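Local coordinates for glucose-binding protein (Thermus thermophilus HB27, PDB 2B3F) that binds glucose or galactose and is probably the sugar-recognising component of a binding-protein-dependent transport system, at residues L172-L181 against K200-V211. Sequence-based numbering, arbitrary orientation.
Sequences LWESVALAVL and KAVRAWEVFGRV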
loop_
_atom_site.group_PDB
_atom_site.type_symbol
_atom_site.label_atom_id
_atom_site.label_comp_id
_atom_site.label_asym_id
_atom_site.label_seq_id
_atom_site.Cartn_x
_atom_site.Cartn_y
_atom_site.Cartn_z
ATOM N N LEU A 172 -3.948 9.172 3.122
ATOM C CA LEU A 172 -3.509 10.558 3.153
ATOM C C LEU A 172 -2.847 10.907 4.495
ATOM O O LEU A 172 -1.780 11.529 4.527
ATOM C CB LEU A 172 -4.710 11.458 2.945
ATOM C CG LEU A 172 -4.475 12.941 3.088
ATOM C CD1 LEU A 172 -3.452 13.457 2.072
ATOM C CD2 LEU A 172 -5.862 13.611 2.910
ATOM N N TRP A 173 -3.468 10.484 5.591
ATOM C CA TRP A 173 -2.961 10.760 6.931
ATOM C C TRP A 173 -1.522 10.246 7.121
ATOM O O TRP A 173 -0.704 10.943 7.680
ATOM C CB TRP A 173 -3.853 10.151 8.013
ATOM C CG TRP A 173 -3.407 10.475 9.418
ATOM C CD1 TRP A 173 -3.776 11.565 10.175
ATOM C CD2 TRP A 173 -2.504 9.714 10.249
ATOM N NE1 TRP A 173 -3.164 11.526 11.402
ATOM C CE2 TRP A 173 -2.383 10.404 11.486
ATOM C CE3 TRP A 173 -1.791 8.524 10.068
ATOM C CZ2 TRP A 173 -1.583 9.932 12.535
ATOM C CZ3 TRP A 173 -0.998 8.057 11.102
ATOM C CH2 TRP A 173 -0.894 8.768 12.325
ATOM N N GLU A 174 -1.200 9.054 6.618
ATOM C CA GLU A 174 0.164 8.529 6.884
ATOM C C GLU A 174 1.227 9.365 6.167
ATOM O O GLU A 174 2.335 9.529 6.675
ATOM C CB GLU A 174 0.306 7.028 6.645
ATOM C CG GLU A 174 0.171 6.510 5.236
ATOM C CD GLU A 174 0.304 4.981 5.181
ATOM O OE1 GLU A 174 0.168 4.321 6.249
ATOM O OE2 GLU A 174 0.515 4.452 4.072
ATOM N N SER A 175 0.890 9.926 5.012
ATOM C CA SER A 175 1.798 10.890 4.348
ATOM C C SER A 175 1.959 12.166 5.177
ATOM O O SER A 175 3.071 12.655 5.391
ATOM C CB SER A 175 1.334 11.251 2.951
ATOM O OG SER A 175 1.827 10.344 1.980
ATOM N N VAL A 176 0.838 12.717 5.636
ATOM C CA VAL A 176 0.880 13.907 6.483
ATOM C C VAL A 176 1.701 13.654 7.748
ATOM O O VAL A 176 2.574 14.461 8.090
ATOM C CB VAL A 176 -0.552 14.415 6.834
ATOM C CG1 VAL A 176 -0.505 15.525 7.883
ATOM C CG2 VAL A 176 -1.281 14.879 5.582
ATOM N N ALA A 177 1.433 12.546 8.443
ATOM C CA ALA A 177 2.160 12.188 9.654
ATOM C C ALA A 177 3.670 12.038 9.411
ATOM O O ALA A 177 4.498 12.504 10.219
ATOM C CB ALA A 177 1.590 10.906 10.249
ATOM N N LEU A 178 4.037 11.391 8.304
ATOM C CA LEU A 178 5.451 11.207 7.997
ATOM C C LEU A 178 6.121 12.566 7.814
ATOM O O LEU A 178 7.237 12.786 8.302
ATOM C CB LEU A 178 5.642 10.342 6.741
ATOM C CG LEU A 178 7.103 10.180 6.268
ATOM C CD1 LEU A 178 7.962 9.500 7.341
ATOM C CD2 LEU A 178 7.177 9.408 4.940
ATOM N N ALA A 179 5.446 13.463 7.103
ATOM C CA ALA A 179 5.981 14.817 6.855
ATOM C C ALA A 179 6.164 15.568 8.172
ATOM O O ALA A 179 7.204 16.202 8.387
ATOM C CB ALA A 179 5.063 15.601 5.941
ATOM N N VAL A 180 5.165 15.484 9.047
ATOM C CA VAL A 180 5.158 16.244 10.302
ATOM C C VAL A 180 6.182 15.706 11.298
ATOM O O VAL A 180 6.868 16.468 11.978
ATOM C CB VAL A 180 3.724 16.286 10.925
ATOM C CG1 VAL A 180 3.739 16.777 12.342
ATOM C CG2 VAL A 180 2.815 17.170 10.081
ATOM N N LEU A 181 6.290 14.387 11.375
ATOM C CA LEU A 181 7.149 13.736 12.353
ATOM C C LEU A 181 8.566 13.511 11.881
ATOM O O LEU A 181 9.487 13.455 12.696
ATOM C CB LEU A 181 6.551 12.386 12.758
ATOM C CG LEU A 181 5.224 12.445 13.513
ATOM C CD1 LEU A 181 4.676 11.042 13.699
ATOM C CD2 LEU A 181 5.418 13.149 14.866
ATOM N N LYS A 200 4.019 16.433 19.245
ATOM C CA LYS A 200 4.530 16.239 17.887
ATOM C C LYS A 200 3.538 15.429 17.042
ATOM O O LYS A 200 3.314 15.748 15.882
ATOM C CB LYS A 200 5.900 15.535 17.905
ATOM C CG LYS A 200 7.040 16.442 18.425
ATOM C CD LYS A 200 8.427 15.773 18.422
ATOM C CE LYS A 200 8.556 14.659 19.453
ATOM N NZ LYS A 200 9.899 13.984 19.385
ATOM N N ALA A 201 2.955 14.389 17.647
ATOM C CA ALA A 201 2.034 13.501 16.937
ATOM C C ALA A 201 0.613 14.084 16.857
ATOM O O ALA A 201 -0.090 13.836 15.891
ATOM C CB ALA A 201 2.010 12.136 17.591
ATOM N N VAL A 202 0.195 14.860 17.866
ATOM C CA VAL A 202 -1.064 15.603 17.767
ATOM C C VAL A 202 -1.035 16.565 16.576
ATOM O O VAL A 202 -2.040 16.741 15.887
ATOM C CB VAL A 202 -1.372 16.386 19.082
ATOM C CG1 VAL A 202 -2.618 17.269 18.916
ATOM C CG2 VAL A 202 -1.537 15.445 20.246
ATOM N N ARG A 203 0.118 17.181 16.318
ATOM C CA ARG A 203 0.266 18.085 15.182
ATOM C C ARG A 203 -0.041 17.443 13.802
ATOM O O ARG A 203 -0.492 18.122 12.871
ATOM C CB ARG A 203 1.681 18.689 15.171
ATOM C CG ARG A 203 1.812 19.812 14.175
ATOM C CD ARG A 203 3.152 20.539 14.200
ATOM N NE ARG A 203 3.350 21.107 12.864
ATOM C CZ ARG A 203 4.329 20.787 12.014
ATOM N NH1 ARG A 203 5.306 19.935 12.340
ATOM N NH2 ARG A 203 4.341 21.359 10.812
ATOM N N ALA A 204 0.212 16.137 13.666
ATOM C CA ALA A 204 -0.109 15.443 12.434
ATOM C C ALA A 204 -1.583 15.635 12.103
ATOM O O ALA A 204 -1.947 15.857 10.957
ATOM C CB ALA A 204 0.238 13.958 12.563
ATOM N N TRP A 205 -2.431 15.554 13.120
ATOM C CA TRP A 205 -3.866 15.704 12.920
ATOM C C TRP A 205 -4.270 17.148 12.610
ATOM O O TRP A 205 -5.207 17.369 11.844
ATOM C CB TRP A 205 -4.634 15.189 14.135
ATOM C CG TRP A 205 -4.479 13.713 14.386
ATOM C CD1 TRP A 205 -3.650 13.110 15.287
ATOM C CD2 TRP A 205 -5.222 12.661 13.765
ATOM N NE1 TRP A 205 -3.807 11.750 15.245
ATOM C CE2 TRP A 205 -4.767 11.440 14.323
ATOM C CE3 TRP A 205 -6.214 12.627 12.793
ATOM C CZ2 TRP A 205 -5.271 10.207 13.929
ATOM C CZ3 TRP A 205 -6.712 11.400 12.391
ATOM C CH2 TRP A 205 -6.239 10.201 12.964
ATOM N N GLU A 206 -3.566 18.122 13.193
ATOM C CA GLU A 206 -3.791 19.544 12.876
ATOM C C GLU A 206 -3.528 19.826 11.409
ATOM O O GLU A 206 -4.362 20.438 10.723
ATOM C CB GLU A 206 -2.875 20.450 13.716
ATOM C CG GLU A 206 -3.209 21.961 13.732
ATOM C CD GLU A 206 -2.828 22.802 12.466
ATOM O OE1 GLU A 206 -1.743 22.599 11.841
ATOM O OE2 GLU A 206 -3.637 23.722 12.131
ATOM N N VAL A 207 -2.364 19.393 10.926
ATOM C CA VAL A 207 -2.031 19.611 9.535
ATOM C C VAL A 207 -3.027 18.830 8.667
ATOM O O VAL A 207 -3.546 19.344 7.698
ATOM C CB VAL A 207 -0.578 19.222 9.211
ATOM C CG1 VAL A 207 -0.302 19.387 7.709
ATOM C CG2 VAL A 207 0.402 20.053 10.064
ATOM N N PHE A 208 -3.307 17.585 9.041
ATOM C CA PHE A 208 -4.257 16.739 8.290
ATOM C C PHE A 208 -5.634 17.409 8.104
ATOM O O PHE A 208 -6.199 17.410 7.009
ATOM C CB PHE A 208 -4.394 15.386 9.001
ATOM C CG PHE A 208 -5.337 14.434 8.333
ATOM C CD1 PHE A 208 -5.057 13.931 7.076
ATOM C CD2 PHE A 208 -6.485 14.006 8.976
ATOM C CE1 PHE A 208 -5.926 13.047 6.461
ATOM C CE2 PHE A 208 -7.353 13.121 8.370
ATOM C CZ PHE A 208 -7.077 12.641 7.107
ATOM N N GLY A 209 -6.161 17.990 9.173
ATOM C CA GLY A 209 -7.464 18.685 9.089
ATOM C C GLY A 209 -7.494 19.842 8.100
ATOM O O GLY A 209 -8.483 20.049 7.388
ATOM N N ARG A 210 -6.408 20.600 8.040
ATOM C CA ARG A 210 -6.316 21.684 7.072
ATOM C C ARG A 210 -6.321 21.123 5.661
ATOM O O ARG A 210 -6.991 21.640 4.768
ATOM C CB ARG A 210 -5.062 22.510 7.294
ATOM C CG ARG A 210 -5.031 23.243 8.613
ATOM C CD ARG A 210 -3.765 24.068 8.659
ATOM N NE ARG A 210 -3.677 24.971 9.800
ATOM C CZ ARG A 210 -4.187 26.203 9.825
ATOM N NH1 ARG A 210 -4.832 26.718 8.775
ATOM N NH2 ARG A 210 -4.036 26.934 10.913
ATOM N N VAL A 211 -5.558 20.043 5.456
ATOM C CA VAL A 211 -5.470 19.409 4.156
ATOM C C VAL A 211 -6.851 18.860 3.747
ATOM O O VAL A 211 -7.274 18.975 2.599
ATOM C CB VAL A 211 -4.385 18.297 4.181
ATOM C CG1 VAL A 211 -4.406 17.476 2.900
ATOM C CG2 VAL A 211 -3.007 18.916 4.431
HETATM O O HOH W 1 6.659 19.511 9.024
#
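The indole of Trp-173 is sandwiched: Trp-205 covers one face, Ala-177 CB lies over the opposite face toward its rim, and Phe-208 sits at the edge. Trp-173 NE1 stands over the centre of the Trp-205 ring system, 3.3 Å from Trp-205 CE2, the Trp-173 five-membered ring and the Trp-205 six-membered ring meeting obliquely at 39°. Against Phe-208 the same indole makes an edge-to-face pair, planes at 81°, its CD1 reaching 3.7 Å from Phe-208 CG. With CG anti to the backbone N (chi1 180°), the Phe-208 ring lies against helix 166-190, where Trp-173 CB makes a CH-pi contact over the Phe-208 face and Leu-172 CG lies in the Phe-208 plane at the ring edge. This aromatic cluster joins helices 166-190 and 199-212 in the periplasmic-binding-protein fold, away from the sugar site; Phe-360 and Met-364 of helix 354-370 also pack on Trp-173. Replacing Trp-205 with alanine is likely to cost this face of Trp-173 its indole cover, leaving NE1 without that ring to rest on. Beyond the rings, Ala-177 and Ala-204 bring the backbones close, their CA atoms 4.8 Å apart. Val-176 CG1 lies 3.4 Å from Ala-204 O, while Val-180 packs against Val-207 and over one face of the Arg-203 guanidinium, toward its rim.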